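Local coordinates for protein proline dehydrogenase (Deinococcus radiodurans, PDB 4H6Q) that catalyses the FAD-dependent oxidation of L-proline to (S)-1-pyrroline-5-carboxylate, passing the electrons to a quinone in the first step of proline breakdown to glutamate, at residues 176-181 with 214-219; 190-195 with 207-212; 257-262 with 292-297. All blocks are in the same frame, centred on the assembly; numbering follows the deposited sequence. Where two conformers were deposited one is given.

Overall arrangement
The three contacts illustrate how one beta8-alpha8 barrel moves from plain helix packing to ligand binding along its wall. Contact 1 pairs two outer helices, 174-180 and 206-222, and its Leu216 side chain stays about 11 Å from the FAD. Contact 2 joins helix 206-222 to the residues that follow strand 188-191, where Lys192 reaches the FAD pyrophosphate; its centre lies about 12 Å from that of contact 1, and Met190 packs against Leu216 and Val217. Contact 3, centred about 15 Å from contact 2 and about 24 Å from contact 1, holds the proline analogue and the adenine and flavin ends of FAD. Contacts 2 and 3 touch where Ala194 O lies 4.0 Å from Arg293 CD.

Contact 1: 176-181 with 214-219; sequences GDRASL and RRLVFQ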
loop_
_atom_site.group_PDB
_atom_site.type_symbol
_atom_site.label_atom_id
_atom_site.label_comp_id
_atom_site.label_asym_id
_atom_site.label_seq_id
_atom_site.Cartn_x
_atom_site.Cartn_y
_atom_site.Cartn_z
ATOM N N GLY A 176 14.088 -7.605 -11.919
ATOM C CA GLY A 176 14.555 -8.940 -11.588
ATOM C C GLY A 176 13.762 -9.526 -10.416
ATOM O O GLY A 176 13.401 -10.728 -10.426
ATOM N N ASP A 177 13.448 -8.691 -9.421
ATOM C CA ASP A 177 12.639 -9.160 -8.293
ATOM C C ASP A 177 11.257 -9.618 -8.791
ATOM O O ASP A 177 10.755 -10.661 -8.364
ATOM C CB ASP A 177 12.409 -8.043 -7.277
ATOM C CG ASP A 177 13.657 -7.690 -6.487
ATOM O OD1 ASP A 177 14.524 -8.571 -6.255
ATOM O OD2 ASP A 177 13.739 -6.531 -6.055
ATOM N N ARG A 178 10.662 -8.861 -9.719
ATOM C CA ARG A 178 9.336 -9.194 -10.184
ATOM C C ARG A 178 9.347 -10.546 -10.892
ATOM O O ARG A 178 8.502 -11.412 -10.643
ATOM C CB ARG A 178 8.813 -8.111 -11.127
ATOM C CG ARG A 178 7.284 -8.241 -11.371
ATOM C CD ARG A 178 6.868 -7.782 -12.836
ATOM N NE ARG A 178 7.477 -8.753 -13.772
ATOM C CZ ARG A 178 7.079 -10.006 -13.957
ATOM N NH1 ARG A 178 5.954 -10.456 -13.381
ATOM N NH2 ARG A 178 7.811 -10.806 -14.732
ATOM N N ALA A 179 10.332 -10.728 -11.754
ATOM C CA ALA A 179 10.460 -12.010 -12.436
ATOM C C ALA A 179 10.706 -13.159 -11.468
ATOM O O ALA A 179 10.173 -14.263 -11.685
ATOM C CB ALA A 179 11.607 -11.936 -13.483
ATOM N N SER A 180 11.468 -12.913 -10.392
ATOM C CA SER A 180 11.793 -13.976 -9.440
ATOM C C SER A 180 10.570 -14.466 -8.687
ATOM O O SER A 180 10.555 -15.578 -8.153
ATOM C CB SER A 180 12.859 -13.514 -8.432
ATOM O OG SER A 180 12.259 -12.686 -7.408
ATOM N N LEU A 181 9.512 -13.660 -8.684
ATOM C CA LEU A 181 8.309 -13.954 -7.923
ATOM C C LEU A 181 7.220 -14.634 -8.757
ATOM O O LEU A 181 6.162 -15.004 -8.204
ATOM C CB LEU A 181 7.743 -12.672 -7.273
ATOM C CG LEU A 181 8.640 -12.076 -6.170
ATOM C CD1 LEU A 181 8.167 -10.671 -5.868
ATOM C CD2 LEU A 181 8.606 -12.937 -4.913
ATOM N N ARG A 214 6.452 1.529 -16.330
ATOM C CA ARG A 214 5.731 0.842 -17.393
ATOM C C ARG A 214 6.196 -0.600 -17.568
ATOM O O ARG A 214 5.358 -1.488 -17.714
ATOM C CB ARG A 214 5.847 1.612 -18.707
ATOM C CG ARG A 214 5.164 2.964 -18.675
ATOM C CD ARG A 214 5.497 3.730 -19.959
ATOM N NE ARG A 214 4.685 4.926 -20.150
ATOM C CZ ARG A 214 4.907 6.085 -19.563
ATOM N NH1 ARG A 214 5.951 6.221 -18.735
ATOM N NH2 ARG A 214 4.103 7.122 -19.842
ATOM N N ARG A 215 7.512 -0.851 -17.582
ATOM C CA ARG A 215 8.006 -2.223 -17.750
ATOM C C ARG A 215 7.469 -3.121 -16.639
ATOM O O ARG A 215 7.065 -4.253 -16.902
ATOM C CB ARG A 215 9.559 -2.264 -17.793
ATOM C CG ARG A 215 10.157 -1.555 -18.994
ATOM C CD ARG A 215 11.667 -1.845 -19.112
ATOM N NE ARG A 215 12.422 -1.120 -18.094
ATOM C CZ ARG A 215 13.196 -0.061 -18.340
ATOM N NH1 ARG A 215 13.337 0.378 -19.592
ATOM N NH2 ARG A 215 13.840 0.543 -17.353
ATOM N N LEU A 216 7.451 -2.637 -15.394
ATOM C CA LEU A 216 6.969 -3.468 -14.292
ATOM C C LEU A 216 5.484 -3.835 -14.491
ATOM O O LEU A 216 5.089 -4.998 -14.316
ATOM C CB LEU A 216 7.130 -2.738 -12.945
ATOM C CG LEU A 216 8.529 -2.839 -12.342
ATOM C CD1 LEU A 216 8.617 -1.825 -11.218
ATOM C CD2 LEU A 216 8.798 -4.270 -11.812
ATOM N N VAL A 217 4.649 -2.833 -14.748
ATOM C CA VAL A 217 3.208 -3.050 -14.932
ATOM C C VAL A 217 2.980 -3.976 -16.119
ATOM O O VAL A 217 2.214 -4.947 -16.003
ATOM C CB VAL A 217 2.476 -1.708 -15.136
ATOM C CG1 VAL A 217 1.030 -1.923 -15.636
ATOM C CG2 VAL A 217 2.470 -0.899 -13.842
ATOM N N PHE A 218 3.608 -3.683 -17.256
ATOM C CA PHE A 218 3.341 -4.421 -18.482
ATOM C C PHE A 218 3.808 -5.873 -18.331
ATOM O O PHE A 218 3.122 -6.816 -18.781
ATOM C CB PHE A 218 4.052 -3.772 -19.677
ATOM C CG PHE A 218 3.530 -2.401 -20.036
ATOM C CD1 PHE A 218 2.363 -1.889 -19.459
ATOM C CD2 PHE A 218 4.238 -1.605 -20.936
ATOM C CE1 PHE A 218 1.904 -0.589 -19.813
ATOM C CE2 PHE A 218 3.787 -0.302 -21.288
ATOM C CZ PHE A 218 2.626 0.196 -20.727
ATOM N N GLN A 219 4.959 -6.101 -17.703
ATOM C CA GLN A 219 5.453 -7.471 -17.521
ATOM C C GLN A 219 4.559 -8.254 -16.555
ATOM O O GLN A 219 4.337 -9.453 -16.734
ATOM C CB GLN A 219 6.913 -7.475 -17.017
ATOM C CG GLN A 219 7.950 -7.081 -18.074
ATOM C CD GLN A 219 7.946 -8.030 -19.245
ATOM O OE1 GLN A 219 8.164 -9.243 -19.084
ATOM N NE2 GLN A 219 7.671 -7.500 -20.432
HETATM O O HOH W 1 9.533 -10.579 -16.980
#
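Arg178 reaches over from helix 174-180 to lie against Leu216 and Gln219 of helix 206-222, two helices of the outer layer of the beta8-alpha8 barrel, on either side of strand 188-191 in the sequence. The packing rests largely on this single long side chain. With CG anti to the backbone N (chi1 -166°) and the chain bent at both chi2 and chi3, the arginine leaves its own helix and then folds along the neighbouring one. Its aliphatic part runs past Leu216 in the opposite direction to the leucine side chain: CB of Arg178 sits 3.9 Å from CD2 of Leu216, and CD of Arg178 comes within 3.6 Å of the backbone O of Leu216. Gln219 instead crosses the arginine at about a right angle, with its CB over one face of the guanidinium, 3.5 Å from NE of Arg178. Gln219 is modelled in two conformers; in one of them its amide is turned well away from lying flat on the guanidinium, the two planes being 69° apart.

The polar end of the arginine finds its direct partners just beyond both segments, in a salt bridge from NH1 to Asp182 and a hydrogen bond from the same nitrogen to His220. Met190 of strand 188-191 touches both Arg178 and Leu216, so the helix pair rests on the barrel wall. A polar link across the contact itself is less certain, since it depends on that same conformer of Gln219: there a water accepts from Arg178 NH2 at 2.8 Å and donates to Gln219 OE1 at 2.8 Å.

Contact 2: 190-195 with 207-212; sequences MVKGAY and ADVDQN. With FAD (flavin-adenine dinucleotide), chain C.
A salt bridge joins Lys192 and Asp210 across this contact: NZ of Lys192 donates to OD1 of Asp210 at 2.8 Å. The lysine chain is extended beyond CG, which carries the ammonium out to the helix, and NZ comes to OD1 from above the carboxylate plane, 43° out of it. The same nitrogen donates to the pyrophosphate oxygen O1A of FAD at 2.8 Å and is also paired with Asp233, so two carboxylates and a phosphate share one ammonium group.

Nonpolar contact is slighter. CB of Lys192 lies 4.0 Å from CG1 of Val209, where the CA atoms of the two segments come nearest. The segments belong to a beta-alpha-beta unit of the barrel, in which strand 188-191 is followed by helix 206-222 and then by parallel strand 227-230.

Contacts to the flavin and its ribityl chain follow along 191-194. Val191 packs its two methyls against one face of the isoalloxazine, CG2 of Val191 lying 3.3 Å from N1 of FAD. Gly193 exchanges two weak hydrogen bonds with the ribityl O3', one through its N and one through its O. Beyond it, Ala194 N donates to the flavin O2 at 2.9 Å with an angle of 146°.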
loop_
_atom_site.group_PDB
_atom_site.type_symbol
_atom_site.label_atom_id
_atom_site.label_comp_id
_atom_site.label_asym_id
_atom_site.label_seq_id
_atom_site.Cartn_x
_atom_site.Cartn_y
_atom_site.Cartn_z
ATOM N N MET A 190 2.567 -1.803 -8.196
ATOM C CA MET A 190 3.712 -1.090 -8.757
ATOM C C MET A 190 3.611 0.371 -8.379
ATOM O O MET A 190 2.541 0.985 -8.571
ATOM C CB MET A 190 3.754 -1.215 -10.271
ATOM C CG MET A 190 3.697 -2.692 -10.758
ATOM S SD MET A 190 4.922 -3.722 -9.913
ATOM C CE MET A 190 4.501 -5.297 -10.668
ATOM N N VAL A 191 4.706 0.917 -7.811
ATOM C CA VAL A 191 4.758 2.327 -7.398
ATOM C C VAL A 191 6.060 2.889 -7.949
ATOM O O VAL A 191 6.950 2.128 -8.346
ATOM C CB VAL A 191 4.745 2.465 -5.848
ATOM C CG1 VAL A 191 3.509 1.780 -5.272
ATOM C CG2 VAL A 191 6.006 1.886 -5.200
ATOM N N LYS A 192 6.204 4.215 -7.960
ATOM C CA LYS A 192 7.490 4.845 -8.327
ATOM C C LYS A 192 8.521 4.672 -7.207
ATOM O O LYS A 192 9.634 4.196 -7.471
ATOM C CB LYS A 192 7.283 6.315 -8.733
ATOM C CG LYS A 192 6.468 6.456 -10.015
ATOM C CD LYS A 192 6.481 7.906 -10.531
ATOM C CE LYS A 192 5.458 8.040 -11.683
ATOM N NZ LYS A 192 5.697 9.353 -12.398
ATOM N N GLY A 193 8.199 5.067 -5.988
ATOM C CA GLY A 193 9.105 4.921 -4.856
ATOM C C GLY A 193 9.103 6.149 -3.967
ATOM O O GLY A 193 9.240 7.257 -4.472
ATOM N N ALA A 194 8.940 5.949 -2.653
ATOM C CA ALA A 194 8.658 7.053 -1.724
ATOM C C ALA A 194 9.853 7.619 -0.990
ATOM O O ALA A 194 9.711 8.656 -0.356
ATOM C CB ALA A 194 7.612 6.657 -0.693
ATOM N N TYR A 195 11.005 6.963 -1.058
ATOM C CA TYR A 195 12.120 7.232 -0.125
ATOM C C TYR A 195 13.296 7.931 -0.808
ATOM O O TYR A 195 13.339 8.034 -2.039
ATOM C CB TYR A 195 12.561 5.921 0.557
ATOM C CG TYR A 195 11.430 5.299 1.342
ATOM C CD1 TYR A 195 11.170 5.676 2.674
ATOM C CD2 TYR A 195 10.594 4.369 0.753
ATOM C CE1 TYR A 195 10.108 5.125 3.386
ATOM C CE2 TYR A 195 9.537 3.835 1.454
ATOM C CZ TYR A 195 9.309 4.192 2.762
ATOM O OH TYR A 195 8.228 3.629 3.401
ATOM N N ALA A 207 12.824 10.209 -15.989
ATOM C CA ALA A 207 12.398 9.527 -17.211
ATOM C C ALA A 207 12.665 8.019 -17.110
ATOM O O ALA A 207 11.848 7.217 -17.610
ATOM C CB ALA A 207 13.085 10.125 -18.446
ATOM N N ASP A 208 13.766 7.632 -16.468
ATOM C CA ASP A 208 14.032 6.204 -16.257
ATOM C C ASP A 208 13.088 5.568 -15.227
ATOM O O ASP A 208 12.644 4.436 -15.404
ATOM C CB ASP A 208 15.501 5.905 -15.890
ATOM C CG ASP A 208 16.482 6.221 -17.013
ATOM O OD1 ASP A 208 16.127 6.017 -18.205
ATOM O OD2 ASP A 208 17.611 6.693 -16.718
ATOM N N VAL A 209 12.820 6.280 -14.140
ATOM C CA VAL A 209 11.820 5.827 -13.160
ATOM C C VAL A 209 10.494 5.573 -13.845
ATOM O O VAL A 209 9.836 4.539 -13.594
ATOM C CB VAL A 209 11.627 6.870 -12.039
ATOM C CG1 VAL A 209 10.540 6.397 -11.044
ATOM C CG2 VAL A 209 12.943 7.071 -11.307
ATOM N N ASP A 210 10.078 6.503 -14.704
ATOM C CA ASP A 210 8.772 6.394 -15.375
ATOM C C ASP A 210 8.731 5.262 -16.426
ATOM O O ASP A 210 7.696 4.587 -16.568
ATOM C CB ASP A 210 8.380 7.724 -16.032
ATOM C CG ASP A 210 8.076 8.811 -15.009
ATOM O OD1 ASP A 210 7.945 8.489 -13.793
ATOM O OD2 ASP A 210 7.983 10.004 -15.438
ATOM N N GLN A 211 9.814 5.077 -17.181
ATOM C CA GLN A 211 9.882 3.977 -18.122
ATOM C C GLN A 211 9.892 2.632 -17.412
ATOM O O GLN A 211 9.214 1.679 -17.838
ATOM C CB GLN A 211 11.094 4.092 -19.037
ATOM C CG GLN A 211 10.901 3.240 -20.281
ATOM C CD GLN A 211 9.541 3.536 -21.017
ATOM O OE1 GLN A 211 9.062 4.699 -21.105
ATOM N NE2 GLN A 211 8.935 2.489 -21.534
ATOM N N ASN A 212 10.656 2.557 -16.324
ATOM C CA ASN A 212 10.773 1.301 -15.583
ATOM C C ASN A 212 9.427 0.956 -14.950
ATOM O O ASN A 212 9.093 -0.227 -14.810
ATOM C CB ASN A 212 11.882 1.377 -14.523
ATOM C CG ASN A 212 12.377 0.016 -14.128
ATOM O OD1 ASN A 212 12.680 -0.809 -15.000
ATOM N ND2 ASN A 212 12.505 -0.241 -12.827
HETATM P PA FAD C . 4.582 11.695 -9.438
HETATM O O1A FAD C . 5.379 11.633 -10.745
HETATM O O2A FAD C . 5.319 11.970 -8.192
HETATM O O5B FAD C . 3.434 12.662 -9.446
HETATM C C5B FAD C . 2.484 12.626 -10.499
HETATM C C4B FAD C . 1.397 13.671 -10.354
HETATM O O4B FAD C . 0.509 13.221 -9.356
HETATM C C3B FAD C . 1.871 14.988 -9.857
HETATM O O3B FAD C . 2.414 15.838 -10.854
HETATM C C2B FAD C . 0.635 15.511 -9.229
HETATM O O2B FAD C . -0.319 15.914 -10.187
HETATM C C1B FAD C . 0.128 14.287 -8.535
HETATM N N9A FAD C . 0.682 14.091 -7.196
HETATM C C8A FAD C . 1.436 13.004 -6.758
HETATM N N7A FAD C . 1.781 13.128 -5.476
HETATM C C5A FAD C . 1.212 14.315 -5.024
HETATM C C6A FAD C . 1.219 14.980 -3.812
HETATM N N6A FAD C . 1.884 14.443 -2.668
HETATM N N1A FAD C . 0.565 16.149 -3.726
HETATM C C2A FAD C . -0.089 16.685 -4.777
HETATM N N3A FAD C . -0.123 16.090 -5.979
HETATM C C4A FAD C . 0.502 14.923 -6.100
HETATM N N1 FAD C . 5.924 3.904 -2.547
HETATM C C2 FAD C . 6.695 3.082 -1.785
HETATM O O2 FAD C . 7.990 3.288 -1.814
HETATM N N3 FAD C . 6.176 2.066 -1.029
HETATM C C4 FAD C . 4.809 1.821 -0.994
HETATM O O4 FAD C . 4.314 0.827 -0.229
HETATM C C4X FAD C . 3.932 2.681 -1.791
HETATM N N5 FAD C . 2.574 2.488 -1.798
HETATM C C5X FAD C . 1.819 3.311 -2.603
HETATM C C6 FAD C . 0.427 3.133 -2.641
HETATM C C7 FAD C . -0.369 3.949 -3.485
HETATM C C7M FAD C . -1.883 3.755 -3.529
HETATM C C8 FAD C . 0.263 4.937 -4.278
HETATM C C8M FAD C . -0.543 5.820 -5.192
HETATM C C9 FAD C . 1.651 5.130 -4.205
HETATM C C9A FAD C . 2.423 4.318 -3.396
HETATM N N10 FAD C . 3.818 4.515 -3.373
HETATM C C10 FAD C . 4.575 3.705 -2.564
HETATM C "C1'" FAD C . 4.478 5.508 -4.204
HETATM C "C2'" FAD C . 4.845 6.808 -3.558
HETATM O "O2'" FAD C . 3.857 7.046 -2.563
HETATM C "C3'" FAD C . 4.994 7.639 -4.856
HETATM O "O3'" FAD C . 6.301 7.788 -5.325
HETATM C "C4'" FAD C . 4.278 8.929 -4.933
HETATM O "O4'" FAD C . 2.945 8.610 -4.748
HETATM C "C5'" FAD C . 4.522 9.537 -6.306
HETATM O "O5'" FAD C . 3.291 9.842 -6.885
HETATM P P FAD C . 2.923 9.443 -8.382
HETATM O O1P FAD C . 3.187 7.984 -8.862
HETATM O O2P FAD C . 1.523 10.089 -8.556
HETATM O O3P FAD C . 3.807 10.388 -9.348
#

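Contact 3: 257-262 with 292-297; sequences QMLYGI and SRRIAE. With FAD (flavin-adenine dinucleotide), chain C; TFB (tetrahydrofuran-2-carboxylic acid), chain D.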
loop_
_atom_site.group_PDB
_atom_site.type_symbol
_atom_site.label_atom_id
_atom_site.label_comp_id
_atom_site.label_asym_id
_atom_site.label_seq_id
_atom_site.Cartn_x
_atom_site.Cartn_y
_atom_site.Cartn_z
ATOM N N GLN A 257 -4.707 2.414 -8.327
ATOM C CA GLN A 257 -4.724 2.815 -6.918
ATOM C C GLN A 257 -4.158 4.196 -6.751
ATOM O O GLN A 257 -3.242 4.592 -7.482
ATOM C CB GLN A 257 -3.916 1.849 -6.030
ATOM C CG GLN A 257 -4.524 0.427 -5.991
ATOM C CD GLN A 257 -3.845 -0.468 -4.959
ATOM O OE1 GLN A 257 -2.799 -0.108 -4.406
ATOM N NE2 GLN A 257 -4.407 -1.651 -4.712
ATOM N N MET A 258 -4.736 4.972 -5.805
ATOM C CA MET A 258 -4.310 6.364 -5.544
ATOM C C MET A 258 -4.318 6.563 -4.034
ATOM O O MET A 258 -5.021 5.829 -3.293
ATOM C CB MET A 258 -5.336 7.345 -6.129
ATOM C CG MET A 258 -5.240 7.478 -7.634
ATOM S SD MET A 258 -6.260 6.295 -8.476
ATOM C CE MET A 258 -5.601 6.579 -10.139
ATOM N N LEU A 259 -3.561 7.566 -3.579
ATOM C CA LEU A 259 -3.599 7.948 -2.177
ATOM C C LEU A 259 -4.829 8.809 -1.888
ATOM O O LEU A 259 -5.213 9.658 -2.730
ATOM C CB LEU A 259 -2.311 8.675 -1.748
ATOM C CG LEU A 259 -0.976 7.914 -1.980
ATOM C CD1 LEU A 259 0.220 8.801 -1.494
ATOM C CD2 LEU A 259 -0.984 6.602 -1.248
ATOM N N TYR A 260 -5.392 8.623 -0.702
ATOM C CA TYR A 260 -6.523 9.464 -0.260
ATOM C C TYR A 260 -6.207 10.938 -0.490
ATOM O O TYR A 260 -5.123 11.433 -0.071
ATOM C CB TYR A 260 -6.765 9.174 1.218
ATOM C CG TYR A 260 -7.921 9.901 1.864
ATOM C CD1 TYR A 260 -9.269 9.666 1.528
ATOM C CD2 TYR A 260 -7.669 10.832 2.873
ATOM C CE1 TYR A 260 -10.322 10.328 2.250
ATOM C CE2 TYR A 260 -8.657 11.493 3.518
ATOM C CZ TYR A 260 -9.949 11.259 3.219
ATOM O OH TYR A 260 -10.871 12.006 3.938
ATOM N N GLY A 261 -7.129 11.664 -1.141
ATOM C CA GLY A 261 -6.975 13.102 -1.311
ATOM C C GLY A 261 -6.245 13.550 -2.543
ATOM O O GLY A 261 -6.157 14.763 -2.775
ATOM N N ILE A 262 -5.679 12.622 -3.318
ATOM C CA ILE A 262 -4.853 13.008 -4.467
ATOM C C ILE A 262 -5.523 12.579 -5.764
ATOM O O ILE A 262 -5.830 11.381 -5.976
ATOM C CB ILE A 262 -3.399 12.448 -4.368
ATOM C CG1 ILE A 262 -2.745 12.824 -3.030
ATOM C CG2 ILE A 262 -2.545 12.943 -5.578
ATOM C CD1 ILE A 262 -1.272 12.387 -2.839
ATOM N N SER A 292 4.453 14.035 6.129
ATOM C CA SER A 292 5.666 14.718 5.684
ATOM C C SER A 292 6.066 14.307 4.269
ATOM O O SER A 292 6.486 15.178 3.484
ATOM C CB SER A 292 6.821 14.546 6.670
ATOM O OG SER A 292 7.396 13.254 6.574
ATOM N N ARG A 293 5.879 13.021 3.917
ATOM C CA ARG A 293 6.219 12.592 2.567
ATOM C C ARG A 293 5.281 13.207 1.550
ATOM O O ARG A 293 5.715 13.595 0.460
ATOM C CB ARG A 293 6.245 11.053 2.459
ATOM C CG ARG A 293 7.400 10.454 3.228
ATOM C CD ARG A 293 7.544 8.955 2.960
ATOM N NE ARG A 293 6.520 8.120 3.603
ATOM C CZ ARG A 293 6.615 7.595 4.827
ATOM N NH1 ARG A 293 7.639 7.875 5.628
ATOM N NH2 ARG A 293 5.612 6.846 5.284
ATOM N N ARG A 294 3.993 13.332 1.886
ATOM C CA ARG A 294 3.035 13.993 0.971
ATOM C C ARG A 294 3.442 15.432 0.726
ATOM O O ARG A 294 3.358 15.927 -0.423
ATOM C CB ARG A 294 1.611 13.936 1.522
ATOM C CG ARG A 294 1.079 12.502 1.808
ATOM C CD ARG A 294 1.061 11.586 0.545
ATOM N NE ARG A 294 2.324 10.987 0.099
ATOM C CZ ARG A 294 2.877 9.885 0.631
ATOM N NH1 ARG A 294 2.391 9.369 1.789
ATOM N NH2 ARG A 294 3.966 9.356 0.075
ATOM N N ILE A 295 3.891 16.127 1.775
ATOM C CA ILE A 295 4.325 17.520 1.617
ATOM C C ILE A 295 5.578 17.609 0.748
ATOM O O ILE A 295 5.661 18.490 -0.131
ATOM C CB ILE A 295 4.546 18.184 3.014
ATOM C CG1 ILE A 295 3.191 18.232 3.774
ATOM C CG2 ILE A 295 5.263 19.539 2.865
ATOM C CD1 ILE A 295 2.057 19.021 3.076
ATOM N N ALA A 296 6.552 16.727 0.958
ATOM C CA ALA A 296 7.796 16.778 0.205
ATOM C C ALA A 296 7.560 16.546 -1.278
ATOM O O ALA A 296 8.304 17.039 -2.133
ATOM C CB ALA A 296 8.762 15.750 0.739
ATOM N N GLU A 297 6.507 15.795 -1.587
ATOM C CA GLU A 297 6.126 15.457 -2.972
ATOM C C GLU A 297 5.358 16.534 -3.689
ATOM O O GLU A 297 5.066 16.365 -4.871
ATOM C CB GLU A 297 5.225 14.220 -2.955
ATOM C CG GLU A 297 5.949 12.966 -2.612
ATOM C CD GLU A 297 4.965 11.843 -2.260
ATOM O OE1 GLU A 297 3.721 12.060 -2.230
ATOM O OE2 GLU A 297 5.439 10.746 -2.000
HETATM P PA FAD C . 4.582 11.695 -9.438
HETATM O O1A FAD C . 5.379 11.633 -10.745
HETATM O O2A FAD C . 5.319 11.970 -8.192
HETATM O O5B FAD C . 3.434 12.662 -9.446
HETATM C C5B FAD C . 2.484 12.626 -10.499
HETATM C C4B FAD C . 1.397 13.671 -10.354
HETATM O O4B FAD C . 0.509 13.221 -9.356
HETATM C C3B FAD C . 1.871 14.988 -9.857
HETATM O O3B FAD C . 2.414 15.838 -10.854
HETATM C C2B FAD C . 0.635 15.511 -9.229
HETATM O O2B FAD C . -0.319 15.914 -10.187
HETATM C C1B FAD C . 0.128 14.287 -8.535
HETATM N N9A FAD C . 0.682 14.091 -7.196
HETATM C C8A FAD C . 1.436 13.004 -6.758
HETATM N N7A FAD C . 1.781 13.128 -5.476
HETATM C C5A FAD C . 1.212 14.315 -5.024
HETATM C C6A FAD C . 1.219 14.980 -3.812
HETATM N N6A FAD C . 1.884 14.443 -2.668
HETATM N N1A FAD C . 0.565 16.149 -3.726
HETATM C C2A FAD C . -0.089 16.685 -4.777
HETATM N N3A FAD C . -0.123 16.090 -5.979
HETATM C C4A FAD C . 0.502 14.923 -6.100
HETATM N N1 FAD C . 5.924 3.904 -2.547
HETATM C C2 FAD C . 6.695 3.082 -1.785
HETATM O O2 FAD C . 7.990 3.288 -1.814
HETATM N N3 FAD C . 6.176 2.066 -1.029
HETATM C C4 FAD C . 4.809 1.821 -0.994
HETATM O O4 FAD C . 4.314 0.827 -0.229
HETATM C C4X FAD C . 3.932 2.681 -1.791
HETATM N N5 FAD C . 2.574 2.488 -1.798
HETATM C C5X FAD C . 1.819 3.311 -2.603
HETATM C C6 FAD C . 0.427 3.133 -2.641
HETATM C C7 FAD C . -0.369 3.949 -3.485
HETATM C C7M FAD C . -1.883 3.755 -3.529
HETATM C C8 FAD C . 0.263 4.937 -4.278
HETATM C C8M FAD C . -0.543 5.820 -5.192
HETATM C C9 FAD C . 1.651 5.130 -4.205
HETATM C C9A FAD C . 2.423 4.318 -3.396
HETATM N N10 FAD C . 3.818 4.515 -3.373
HETATM C C10 FAD C . 4.575 3.705 -2.564
HETATM C "C1'" FAD C . 4.478 5.508 -4.204
HETATM C "C2'" FAD C . 4.845 6.808 -3.558
HETATM O "O2'" FAD C . 3.857 7.046 -2.563
HETATM C "C3'" FAD C . 4.994 7.639 -4.856
HETATM O "O3'" FAD C . 6.301 7.788 -5.325
HETATM C "C4'" FAD C . 4.278 8.929 -4.933
HETATM O "O4'" FAD C . 2.945 8.610 -4.748
HETATM C "C5'" FAD C . 4.522 9.537 -6.306
HETATM O "O5'" FAD C . 3.291 9.842 -6.885
HETATM P P FAD C . 2.923 9.443 -8.382
HETATM O O1P FAD C . 3.187 7.984 -8.862
HETATM O O2P FAD C . 1.523 10.089 -8.556
HETATM O O3P FAD C . 3.807 10.388 -9.348
HETATM O OA TFB D . 3.677 3.809 1.269
HETATM C CA TFB D . 3.719 5.193 0.943
HETATM C C TFB D . 4.016 6.025 2.174
HETATM O OB TFB D . 4.350 7.229 2.025
HETATM C CB TFB D . 2.395 5.548 0.414
HETATM C CG TFB D . 1.514 4.530 0.975
HETATM C CD TFB D . 2.331 3.344 1.310
HETATM O OXT TFB D . 3.939 5.537 3.362
#
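OB, one carboxylate oxygen of the proline analogue tetrahydrofuran-2-carboxylic acid, is gripped by two arginines in succession. NE of Arg293 meets OB at 2.8 Å in a nearly straight bond (167°), while NH1 and NH2 of Arg294 both donate to OB, a fork that puts the oxygen at the edge of the Arg294 guanidinium and in its plane. The other carboxylate oxygen, OXT, takes a bond from NH2 of Arg293. Both arginines bind the substrate, and the geometry is consistent with the way the proline carboxylate would be held; Lys100 also donates to the ligand.

Arg294 is held from several directions. Its chain is bent at chi2 and chi3, which turns the guanidinium back toward Glu297. The grip there is side-on: NE of Arg294 donates to OE1 of Glu297 at 2.9 Å, and NH2 of Arg294 to OE2 of Glu297 at 2.9 Å. Leu259 crosses the arginine at about a right angle and lays CD1 over one guanidinium face, 3.4 Å from NE of Arg294; CB of Arg293 lies over the opposite face, both set off toward the rim. CD1 of Ile262 touches CD of Arg294. A methionine in place of Arg294 has no donors for OB, so the ligand carboxylate would probably be held less firmly and Glu297 left without its charged mate.

FAD touches both segments. Its adenine N6A donates to the backbone O of Arg294 and to OE1 of Glu297, the latter at 3.0 Å, while CG2 of Ile262 rests 3.7 Å from the adenine C4A. CD2 of Leu259 packs 3.5 Å from the flavin C7. The contact thus joins the end of barrel strand 254-259, and the type II turn of 259-262, to helix 288-296, with Tyr280 of strand 277-283 beside Leu259.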